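Local coordinates for phosphonopyruvate hydrolase (Variovorax sp., PDB 2DUA), which hydrolyses 3-phosphonopyruvate to pyruvate and phosphate with the help of a divalent metal ion such as cobalt, magnesium or manganese, at residues S42-S47 and Y234-I239. Numbering follows the deposited sequence.
Sequences SGFELS and YGNHAI. With OXL (oxalate ion), chain C.
The carboxylate of Glu45 reaches into the first turn of helix 237-256 and accepts a nearly straight hydrogen bond (166°) from the backbone N of Ile239, with N to OE2 at 2.7 Å. The N-H meets OE2 from above the carboxylate plane, tilted 52° out of it. With CG beside its own backbone N (chi1 -73°), the Glu45 chain then bends at chi2, which lays CD against Ile239 CB at 3.6 Å. Ala238 CB rests on both carboxylate oxygens, and a second bond, to His23, takes OE1. This buried side of the contact is the tight one, where the Glu45 and Ile239 side chains pass one another running opposite ways. Packing thins toward the partly exposed Phe44, whose CE2 meets Asn236 CB obliquely at 3.8 Å and lies 4.4 Å from Ile239 CG2; there Gln276 of the second subunit packs on Phe44 as well. Shortening Glu45 to an alanine removes the carboxylate, which would probably leave the amide of Ile239 and the imidazole of His23 without the group that joins them and open a gap beside Ile239. At the other end, Ser42 caps helix 43-49: its OG accepts from Glu45 N at 2.9 Å and donates to oxalate O1 at 2.6 Å, while Phe44 N binds oxalate O3. Ser42 and Phe44 belong to the substrate-binding segment at the end of the second strand of the TIM barrel, and helix 237-256 follows the eighth. The contact thus links two strand-to-helix connections at the C-terminal mouth of the barrel, one of them holding the ligand. Chemically, Glu45 ties the two together: its carboxylate takes the N-H of Ile239, and its own N-H is bound to the serine that grips the oxalate.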
# COMPACT_ATOMS: atom_id res chain seq x y z
N SER A 42 17.92 0.27 -5.34
CA SER A 42 18.25 1.68 -5.36
C SER A 42 17.10 2.68 -5.06
O SER A 42 16.04 2.63 -5.75
CB SER A 42 18.81 1.99 -6.76
OG SER A 42 19.04 3.37 -6.83
N GLY A 43 17.30 3.58 -4.08
CA GLY A 43 16.25 4.55 -3.78
C GLY A 43 16.29 5.55 -4.92
O GLY A 43 15.28 6.11 -5.31
N PHE A 44 17.47 5.81 -5.47
CA PHE A 44 17.53 6.77 -6.58
C PHE A 44 16.75 6.21 -7.79
O PHE A 44 15.95 6.94 -8.40
CB PHE A 44 19.00 7.05 -6.99
CG PHE A 44 19.12 7.92 -8.25
CD1 PHE A 44 19.01 9.29 -8.18
CD2 PHE A 44 19.32 7.32 -9.49
CE1 PHE A 44 19.09 10.07 -9.35
CE2 PHE A 44 19.41 8.07 -10.65
CZ PHE A 44 19.30 9.45 -10.58
N GLU A 45 16.96 4.93 -8.13
CA GLU A 45 16.19 4.43 -9.27
C GLU A 45 14.69 4.37 -8.98
O GLU A 45 13.87 4.63 -9.88
CB GLU A 45 16.66 3.04 -9.71
CG GLU A 45 18.03 3.06 -10.45
CD GLU A 45 18.04 2.05 -11.62
OE1 GLU A 45 17.10 1.25 -11.69
OE2 GLU A 45 18.95 2.06 -12.48
N LEU A 46 14.29 3.98 -7.77
CA LEU A 46 12.81 3.93 -7.52
C LEU A 46 12.18 5.32 -7.56
O LEU A 46 11.12 5.53 -8.20
CB LEU A 46 12.52 3.24 -6.19
CG LEU A 46 11.02 2.95 -5.97
CD1 LEU A 46 10.44 1.95 -6.99
CD2 LEU A 46 10.90 2.42 -4.54
N SER A 47 12.79 6.30 -6.89
CA SER A 47 12.24 7.65 -6.93
C SER A 47 12.27 8.16 -8.42
O SER A 47 11.33 8.82 -8.87
CB SER A 47 13.03 8.55 -5.94
OG SER A 47 14.35 8.66 -6.41
N TYR A 234 26.43 -1.22 -9.58
CA TYR A 234 26.13 -0.38 -10.76
C TYR A 234 24.87 0.38 -10.28
O TYR A 234 23.76 -0.14 -10.24
CB TYR A 234 25.87 -1.31 -11.93
CG TYR A 234 27.17 -1.95 -12.36
CD1 TYR A 234 28.12 -1.21 -13.09
CD2 TYR A 234 27.48 -3.26 -12.03
CE1 TYR A 234 29.36 -1.78 -13.46
CE2 TYR A 234 28.76 -3.84 -12.40
CZ TYR A 234 29.66 -3.07 -13.12
OH TYR A 234 30.89 -3.57 -13.47
N GLY A 235 25.07 1.63 -9.90
CA GLY A 235 24.02 2.38 -9.19
C GLY A 235 22.73 2.86 -9.93
O GLY A 235 21.69 2.95 -9.26
N ASN A 236 22.77 3.17 -11.23
CA ASN A 236 21.59 3.73 -11.87
C ASN A 236 21.51 3.44 -13.35
O ASN A 236 20.86 4.16 -14.08
CB ASN A 236 21.64 5.23 -11.69
CG ASN A 236 22.96 5.81 -12.17
OD1 ASN A 236 23.38 6.84 -11.68
ND2 ASN A 236 23.63 5.13 -13.10
N HIS A 237 22.21 2.42 -13.80
CA HIS A 237 22.23 2.14 -15.22
C HIS A 237 20.95 1.56 -15.79
O HIS A 237 20.71 1.69 -17.00
CB HIS A 237 23.42 1.23 -15.52
CG HIS A 237 24.72 1.79 -15.02
ND1 HIS A 237 25.14 1.63 -13.71
CD2 HIS A 237 25.57 2.69 -15.59
CE1 HIS A 237 26.18 2.42 -13.50
NE2 HIS A 237 26.47 3.07 -14.62
N ALA A 238 20.12 0.95 -14.95
CA ALA A 238 18.89 0.33 -15.48
C ALA A 238 17.90 1.43 -15.82
O ALA A 238 17.28 1.40 -16.90
CB ALA A 238 18.26 -0.62 -14.44
N ILE A 239 17.75 2.39 -14.92
CA ILE A 239 16.80 3.45 -15.20
C ILE A 239 17.32 4.28 -16.38
O ILE A 239 16.55 4.75 -17.19
CB ILE A 239 16.50 4.36 -13.90
CG1 ILE A 239 15.21 5.17 -14.08
CG2 ILE A 239 17.64 5.28 -13.63
CD1 ILE A 239 13.97 4.31 -14.05
C1 OXL C . 21.20 4.82 -4.95
C2 OXL C . 22.38 5.14 -4.13
O1 OXL C . 21.36 4.15 -6.06
O2 OXL C . 22.18 5.52 -2.93
O3 OXL C . 20.09 5.19 -4.52
O4 OXL C . 23.52 5.01 -4.62